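Local structure of beta-glucosidase (6JXG) at residues 591-596 and 670-675; 637-642 and 691-696. The protein probably hydrolyses terminal, non-reducing beta-D-glucosyl residues with release of glucose, as a secreted glycoside hydrolase family 3 beta-glucosidase of cellulose breakdown. All coordinates share one frame; numbering follows the deposited sequence.

Interaction 1: residues 591-596 and 670-675; sequences YSDTSA and LRRKDL
The CA atoms of Asp593 and Arg672 are 9.3 Å apart, so the backbones of 591-596 and 670-675 do not pair, and the contact is made by side chains reaching across, Arg672 above all, in part to loop backbone. Its CG lies anti to the backbone N (chi1 176°) and the chain bends at chi3, which carries the guanidinium across to the loop. There NH1 of Arg672 comes 3.2 Å from the carbonyl O of Ser595, while NH2 of Arg672 stands 4.0 Å from OD1 of Asp593. That carboxylate oxygen lies at the guanidinium edge, but the planes stand 88° apart and the distance exceeds a salt bridge, so any attraction is probably a longer-range one; the salt bridge of Arg672 NH2 goes to Asp611. The other oxygen of Asp593, OD2, accepts the backbone N of Ser595 at 2.9 Å from above the carboxylate plane, an Asx turn that shapes the loop facing the arginine. An alanine in place of Asp593 would probably leave the Ser595 N-H without this acceptor and the arginine without one nearby negative charge. At the other end, CD1 of Leu675 approaches OH of Tyr591 at 4.0 Å. This surface contact lies at the ends of edge strands 582-591 and 663-671 in the fibronectin type III-like part of the chain; strand 612-622 runs between them, its Val613 touching Tyr591, Arg672 and Leu675.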
ATOM      1  N   TYR A 591     -25.914 -18.574   2.134  1.00 22.41           N
ATOM      2  CA  TYR A 591     -25.239 -18.751   3.398  1.00 25.71           C
ATOM      3  C   TYR A 591     -24.773 -20.243   3.417  1.00 29.34           C
ATOM      4  O   TYR A 591     -25.573 -21.145   3.365  1.00 32.20           O
ATOM      5  CB  TYR A 591     -26.255 -18.361   4.469  1.00 28.60           C
ATOM      6  CG  TYR A 591     -25.821 -17.299   5.446  1.00 25.57           C
ATOM      7  CD1 TYR A 591     -26.557 -16.128   5.681  1.00 28.64           C
ATOM      8  CD2 TYR A 591     -24.711 -17.512   6.193  1.00 28.89           C
ATOM      9  CE1 TYR A 591     -26.117 -15.160   6.613  1.00 30.08           C
ATOM     10  CE2 TYR A 591     -24.274 -16.599   7.138  1.00 31.30           C
ATOM     11  CZ  TYR A 591     -24.943 -15.423   7.360  1.00 29.57           C
ATOM     12  OH  TYR A 591     -24.377 -14.620   8.424  1.00 30.33           O
ATOM     13  N   SER A 592     -23.487 -20.524   3.432  1.00 29.87           N
ATOM     14  CA  SER A 592     -23.052 -21.870   3.459  1.00 31.50           C
ATOM     15  C   SER A 592     -22.793 -22.347   4.908  1.00 35.56           C
ATOM     16  O   SER A 592     -22.704 -23.529   5.147  1.00 38.48           O
ATOM     17  CB  SER A 592     -21.835 -22.033   2.579  1.00 34.81           C
ATOM     18  OG  SER A 592     -20.837 -21.094   2.938  1.00 39.48           O
ATOM     19  N   ASP A 593     -22.730 -21.444   5.873  1.00 34.07           N
ATOM     20  CA  ASP A 593     -22.482 -21.789   7.293  1.00 34.72           C
ATOM     21  C   ASP A 593     -23.279 -20.829   8.143  1.00 32.75           C
ATOM     22  O   ASP A 593     -22.847 -19.681   8.398  1.00 33.69           O
ATOM     23  CB  ASP A 593     -20.959 -21.710   7.725  1.00 34.23           C
ATOM     24  CG  ASP A 593     -20.744 -21.983   9.238  1.00 41.49           C
ATOM     25  OD1 ASP A 593     -19.652 -21.708   9.830  1.00 41.02           O
ATOM     26  OD2 ASP A 593     -21.697 -22.488   9.862  1.00 41.20           O
ATOM     27  N   THR A 594     -24.442 -21.292   8.617  1.00 32.68           N
ATOM     28  CA  THR A 594     -25.305 -20.488   9.512  1.00 36.09           C
ATOM     29  C   THR A 594     -25.002 -20.689  11.029  1.00 40.65           C
ATOM     30  O   THR A 594     -25.627 -20.069  11.886  1.00 38.81           O
ATOM     31  CB  THR A 594     -26.808 -20.763   9.203  1.00 36.39           C
ATOM     32  OG1 THR A 594     -27.049 -22.171   9.139  1.00 33.34           O
ATOM     33  CG2 THR A 594     -27.158 -20.181   7.785  1.00 36.26           C
ATOM     34  N   SER A 595     -24.001 -21.513  11.340  1.00 43.56           N
ATOM     35  CA  SER A 595     -23.679 -21.878  12.722  1.00 49.22           C
ATOM     36  C   SER A 595     -23.033 -20.755  13.519  1.00 48.32           C
ATOM     37  O   SER A 595     -22.749 -19.659  13.025  1.00 54.23           O
ATOM     38  CB  SER A 595     -22.731 -23.071  12.725  1.00 51.81           C
ATOM     39  OG  SER A 595     -21.393 -22.626  12.499  1.00 57.35           O
ATOM     40  N   ALA A 596     -22.821 -21.039  14.789  1.00 44.12           N
ATOM     41  CA  ALA A 596     -21.990 -20.204  15.642  1.00 39.88           C
ATOM     42  C   ALA A 596     -20.508 -20.438  15.238  1.00 40.20           C
ATOM     43  O   ALA A 596     -20.132 -21.548  14.749  1.00 37.19           O
ATOM     44  CB  ALA A 596     -22.204 -20.590  17.092  1.00 42.42           C
ATOM     45  N   LEU A 670     -17.303 -14.722   1.518  1.00 12.77           N
ATOM     46  CA  LEU A 670     -17.468 -13.825   2.627  1.00 14.13           C
ATOM     47  C   LEU A 670     -17.088 -14.494   3.948  1.00 15.98           C
ATOM     48  O   LEU A 670     -17.559 -15.617   4.284  1.00 16.77           O
ATOM     49  CB  LEU A 670     -18.912 -13.308   2.728  1.00 13.34           C
ATOM     50  CG  LEU A 670     -19.353 -12.440   1.575  1.00 13.83           C
ATOM     51  CD1 LEU A 670     -20.892 -12.333   1.563  1.00 15.08           C
ATOM     52  CD2 LEU A 670     -18.736 -11.053   1.723  1.00 13.58           C
ATOM     53  N   ARG A 671     -16.195 -13.836   4.662  1.00 14.08           N
ATOM     54  CA  ARG A 671     -15.836 -14.273   6.007  1.00 14.12           C
ATOM     55  C   ARG A 671     -16.911 -13.800   6.977  1.00 12.94           C
ATOM     56  O   ARG A 671     -17.584 -12.807   6.731  1.00 12.82           O
ATOM     57  CB  ARG A 671     -14.485 -13.655   6.408  1.00 13.69           C
ATOM     58  CG  ARG A 671     -13.288 -14.114   5.583  1.00 13.02           C
ATOM     59  CD  ARG A 671     -12.099 -13.227   5.836  1.00 13.60           C
ATOM     60  NE  ARG A 671     -12.388 -11.829   5.449  1.00 14.31           N
ATOM     61  CZ  ARG A 671     -11.482 -10.875   5.552  1.00 16.87           C
ATOM     62  NH1 ARG A 671     -10.245 -11.145   5.973  1.00 17.41           N
ATOM     63  NH2 ARG A 671     -11.820  -9.651   5.270  1.00 18.15           N
ATOM     64  N   ARG A 672     -17.042 -14.439   8.111  1.00 14.13           N
ATOM     65  CA  ARG A 672     -17.939 -13.935   9.119  1.00 13.81           C
ATOM     66  C   ARG A 672     -17.668 -12.481   9.445  1.00 14.55           C
ATOM     67  O   ARG A 672     -18.588 -11.687   9.621  1.00 13.86           O
ATOM     68  CB  ARG A 672     -17.831 -14.828  10.411  1.00 15.40           C
ATOM     69  CG  ARG A 672     -18.677 -14.327  11.566  1.00 16.33           C
ATOM     70  CD  ARG A 672     -19.101 -15.398  12.634  1.00 21.21           C
ATOM     71  NE  ARG A 672     -18.404 -16.621  12.419  1.00 28.83           N
ATOM     72  CZ  ARG A 672     -18.859 -17.809  12.077  1.00 26.81           C
ATOM     73  NH1 ARG A 672     -20.116 -18.150  11.992  1.00 26.82           N
ATOM     74  NH2 ARG A 672     -17.946 -18.708  11.865  1.00 33.10           N
ATOM     75  N   LYS A 673     -16.376 -12.109   9.557  1.00 14.21           N
ATOM     76  CA  LYS A 673     -15.975 -10.730   9.842  1.00 12.99           C
ATOM     77  C   LYS A 673     -16.505  -9.747   8.809  1.00 13.23           C
ATOM     78  O   LYS A 673     -16.779  -8.616   9.133  1.00 13.73           O
ATOM     79  CB  LYS A 673     -14.435 -10.613   9.911  1.00 14.05           C
ATOM     80  CG  LYS A 673     -14.012  -9.334  10.584  1.00 15.84           C
ATOM     81  CD  LYS A 673     -12.466  -9.258  10.726  1.00 16.03           C
ATOM     82  CE  LYS A 673     -12.022  -8.057  11.518  1.00 16.16           C
ATOM     83  NZ  LYS A 673     -10.540  -7.920  11.675  1.00 15.56           N
ATOM     84  N   ASP A 674     -16.634 -10.192   7.577  1.00 13.25           N
ATOM     85  CA  ASP A 674     -17.056  -9.311   6.488  1.00 13.82           C
ATOM     86  C   ASP A 674     -18.516  -8.879   6.653  1.00 15.09           C
ATOM     87  O   ASP A 674     -18.931  -7.863   6.067  1.00 14.21           O
ATOM     88  CB  ASP A 674     -16.866 -10.020   5.154  1.00 13.71           C
ATOM     89  CG  ASP A 674     -15.406 -10.209   4.802  1.00 13.64           C
ATOM     90  OD1 ASP A 674     -14.669  -9.253   5.127  1.00 12.92           O
ATOM     91  OD2 ASP A 674     -15.013 -11.299   4.252  1.00 13.14           O
ATOM     92  N   LEU A 675     -19.241  -9.652   7.462  1.00 15.94           N
ATOM     93  CA  LEU A 675     -20.648  -9.447   7.747  1.00 18.24           C
ATOM     94  C   LEU A 675     -20.903  -9.004   9.174  1.00 18.54           C
ATOM     95  O   LEU A 675     -22.056  -9.027   9.629  1.00 20.40           O
ATOM     96  CB  LEU A 675     -21.428 -10.737   7.486  1.00 20.23           C
ATOM     97  CG  LEU A 675     -21.339 -11.245   6.054  1.00 19.87           C
ATOM     98  CD1 LEU A 675     -21.913 -12.642   5.972  1.00 22.15           C
ATOM     99  CD2 LEU A 675     -22.041 -10.332   5.066  1.00 18.14           C
TER

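Interaction 2: residues 637-642 and 691-696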
ATOM      1  N   GLY A 637     -24.492  -3.783   2.501  1.00 13.46           N
ATOM      2  CA  GLY A 637     -25.182  -2.826   3.355  1.00 13.81           C
ATOM      3  C   GLY A 637     -25.676  -3.601   4.537  1.00 15.17           C
ATOM      4  O   GLY A 637     -26.187  -4.701   4.376  1.00 15.11           O
ATOM      5  N   LEU A 638     -25.435  -3.108   5.740  1.00 16.50           N
ATOM      6  CA  LEU A 638     -25.833  -3.853   6.927  1.00 18.64           C
ATOM      7  C   LEU A 638     -27.308  -3.640   7.248  1.00 18.80           C
ATOM      8  O   LEU A 638     -27.868  -2.611   6.953  1.00 19.35           O
ATOM      9  CB  LEU A 638     -25.022  -3.351   8.116  1.00 20.64           C
ATOM     10  CG  LEU A 638     -23.770  -4.021   8.595  1.00 23.45           C
ATOM     11  CD1 LEU A 638     -23.143  -5.153   7.739  1.00 24.63           C
ATOM     12  CD2 LEU A 638     -22.830  -2.920   9.013  1.00 22.01           C
ATOM     13  N   PRO A 639     -27.929  -4.614   7.914  1.00 21.30           N
ATOM     14  CA  PRO A 639     -29.336  -4.429   8.317  1.00 20.90           C
ATOM     15  C   PRO A 639     -29.562  -3.279   9.319  1.00 22.38           C
ATOM     16  O   PRO A 639     -28.610  -2.828  10.028  1.00 19.89           O
ATOM     17  CB  PRO A 639     -29.691  -5.765   8.950  1.00 19.69           C
ATOM     18  CG  PRO A 639     -28.444  -6.329   9.400  1.00 22.12           C
ATOM     19  CD  PRO A 639     -27.339  -5.835   8.473  1.00 19.03           C
ATOM     20  N   GLY A 640     -30.829  -2.833   9.430  1.00 23.45           N
ATOM     21  CA  GLY A 640     -31.206  -1.827  10.421  1.00 22.47           C
ATOM     22  C   GLY A 640     -30.947  -2.244  11.859  1.00 26.07           C
ATOM     23  O   GLY A 640     -30.764  -1.388  12.693  1.00 28.19           O
ATOM     24  N   SER A 641     -30.820  -3.549  12.152  1.00 27.27           N
ATOM     25  CA  SER A 641     -30.391  -4.009  13.507  1.00 31.66           C
ATOM     26  C   SER A 641     -28.993  -3.528  13.940  1.00 32.76           C
ATOM     27  O   SER A 641     -28.743  -3.346  15.119  1.00 33.78           O
ATOM     28  CB  SER A 641     -30.495  -5.528  13.667  1.00 30.81           C
ATOM     29  OG  SER A 641     -29.731  -6.245  12.718  1.00 32.37           O
ATOM     30  N   ALA A 642     -28.135  -3.210  12.967  1.00 29.54           N
ATOM     31  CA  ALA A 642     -26.762  -2.727  13.206  1.00 28.97           C
ATOM     32  C   ALA A 642     -26.708  -1.242  13.436  1.00 25.87           C
ATOM     33  O   ALA A 642     -27.548  -0.543  12.915  1.00 22.63           O
ATOM     34  CB  ALA A 642     -25.906  -3.077  11.981  1.00 30.70           C
ATOM     35  N   GLY A 691     -33.108  -9.325  10.042  1.00 38.46           N
ATOM     36  CA  GLY A 691     -33.012  -8.417   8.937  1.00 34.43           C
ATOM     37  C   GLY A 691     -32.182  -9.175   7.927  1.00 30.92           C
ATOM     38  O   GLY A 691     -32.101 -10.430   7.937  1.00 31.96           O
ATOM     39  N   GLU A 692     -31.552  -8.421   7.046  1.00 25.55           N
ATOM     40  CA  GLU A 692     -30.961  -8.991   5.914  1.00 23.98           C
ATOM     41  C   GLU A 692     -29.850  -8.057   5.533  1.00 19.74           C
ATOM     42  O   GLU A 692     -29.947  -6.823   5.735  1.00 18.22           O
ATOM     43  CB  GLU A 692     -31.980  -9.077   4.782  1.00 30.33           C
ATOM     44  CG  GLU A 692     -32.447  -7.731   4.233  1.00 31.05           C
ATOM     45  CD  GLU A 692     -33.421  -7.909   3.071  1.00 37.33           C
ATOM     46  OE1 GLU A 692     -33.396  -7.113   2.101  1.00 41.43           O
ATOM     47  OE2 GLU A 692     -34.181  -8.894   3.094  1.00 38.36           O
ATOM     48  N   PHE A 693     -28.802  -8.647   5.007  1.00 17.22           N
ATOM     49  CA  PHE A 693     -27.716  -7.847   4.429  1.00 17.33           C
ATOM     50  C   PHE A 693     -28.123  -7.449   3.056  1.00 17.55           C
ATOM     51  O   PHE A 693     -28.703  -8.250   2.332  1.00 19.34           O
ATOM     52  CB  PHE A 693     -26.433  -8.681   4.373  1.00 19.14           C
ATOM     53  CG  PHE A 693     -25.962  -9.128   5.733  1.00 18.02           C
ATOM     54  CD1 PHE A 693     -25.198  -8.297   6.526  1.00 20.79           C
ATOM     55  CD2 PHE A 693     -26.250 -10.417   6.211  1.00 19.11           C
ATOM     56  CE1 PHE A 693     -24.731  -8.699   7.775  1.00 21.18           C
ATOM     57  CE2 PHE A 693     -25.767 -10.824   7.462  1.00 20.59           C
ATOM     58  CZ  PHE A 693     -25.046  -9.960   8.260  1.00 20.93           C
ATOM     59  N   SER A 694     -27.799  -6.228   2.636  1.00 17.58           N
ATOM     60  CA  SER A 694     -27.975  -5.860   1.259  1.00 16.22           C
ATOM     61  C   SER A 694     -26.684  -6.137   0.468  1.00 15.80           C
ATOM     62  O   SER A 694     -25.610  -5.830   0.943  1.00 16.23           O
ATOM     63  CB  SER A 694     -28.310  -4.393   1.179  1.00 18.51           C
ATOM     64  OG  SER A 694     -29.531  -4.214   1.763  1.00 21.78           O
ATOM     65  N   LEU A 695     -26.813  -6.775  -0.681  1.00 14.87           N
ATOM     66  CA  LEU A 695     -25.700  -7.130  -1.558  1.00 15.62           C
ATOM     67  C   LEU A 695     -25.782  -6.299  -2.848  1.00 15.71           C
ATOM     68  O   LEU A 695     -26.819  -6.293  -3.468  1.00 15.72           O
ATOM     69  CB  LEU A 695     -25.881  -8.557  -1.956  1.00 16.01           C
ATOM     70  CG  LEU A 695     -26.002  -9.557  -0.802  1.00 14.96           C
ATOM     71  CD1 LEU A 695     -26.185 -10.990  -1.263  1.00 15.60           C
ATOM     72  CD2 LEU A 695     -24.786  -9.423   0.076  1.00 16.47           C
ATOM     73  N   TYR A 696     -24.699  -5.601  -3.218  1.00 13.33           N
ATOM     74  CA  TYR A 696     -24.636  -4.748  -4.379  1.00 12.85           C
ATOM     75  C   TYR A 696     -23.477  -5.209  -5.193  1.00 12.59           C
ATOM     76  O   TYR A 696     -22.362  -5.179  -4.674  1.00 13.85           O
ATOM     77  CB  TYR A 696     -24.508  -3.271  -4.038  1.00 13.30           C
ATOM     78  CG  TYR A 696     -25.568  -2.819  -3.124  1.00 15.44           C
ATOM     79  CD1 TYR A 696     -26.913  -2.766  -3.542  1.00 15.85           C
ATOM     80  CD2 TYR A 696     -25.284  -2.445  -1.841  1.00 16.10           C
ATOM     81  CE1 TYR A 696     -27.900  -2.333  -2.697  1.00 16.58           C
ATOM     82  CE2 TYR A 696     -26.297  -2.031  -0.979  1.00 17.13           C
ATOM     83  CZ  TYR A 696     -27.576  -1.962  -1.427  1.00 17.18           C
ATOM     84  OH  TYR A 696     -28.553  -1.566  -0.583  1.00 20.81           O
TER
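The backbone N of Gly637 donates to Ser694 O at 2.8 Å with an N-H...O angle of 165°, and Ser694 N returns a bond to Gly637 O at 2.8 Å. This reciprocal couple makes Gly637 and Ser694 a hydrogen-bonded antiparallel pair, their CA atoms 4.6 Å apart. Gly637 O also receives a CA-H...O contact from Phe693 CA. Bareness matters at Gly637: a beta carbon there would probably sit tight against CB of Ser694 and close to CE2 of Tyr696. Past the pair, 638-642 leaves the strand, the backbones diverge slightly, and apolar groups take over. Leu638 and Phe693 lie side by side and point the same way, with CD1 of Leu638 in the plane of the ring at its edge, 3.9 Å from CE1 of Phe693. The Phe693 CG is anti to the carbonyl carbon (chi1 -61°), an orientation that also brings its CD1 3.8 Å from CD of Pro639. Pro639 sets its CB 3.4 Å from the carbonyl O of Glu692, covering the strand's start, where the buried Glu692 N finds no partner. Pro639 then opens a type I turn closed by Ala642 N on Pro639 O, and Ser641 OG bonds to Ser690 O. In the four-stranded antiparallel sheet of the fibronectin type III-like domain (order 649-658, 628-637, 692-698, 704-711), the contact joins the two central strands; Phe693 and Tyr696 both touch 704-711.

How the interactions relate
Interactions 1 and 2 have centres about 14 Å apart and meet directly: the carbonyl O of Leu675 lies 3.3 Å from CE1 of Phe693, while OH of Tyr591 packs 4.2 Å from CE2 of that ring. Along the chain their segments alternate, in the order 591-596, 637-642, 670-675, 691-696. Interaction 1 lies at the ends of the edge strands of the three-stranded sheet, interaction 2 on two neighbouring strands of the four-stranded one. The Phe693 ring, packed within interaction 2, thereby links the two sheets. Leu675 also touches Ile636 of strand 628-637. Such packing of two antiparallel sheets is consistent with the beta-sandwich of a fibronectin type III-like domain, here C-terminal to the family 3 hydrolase domains.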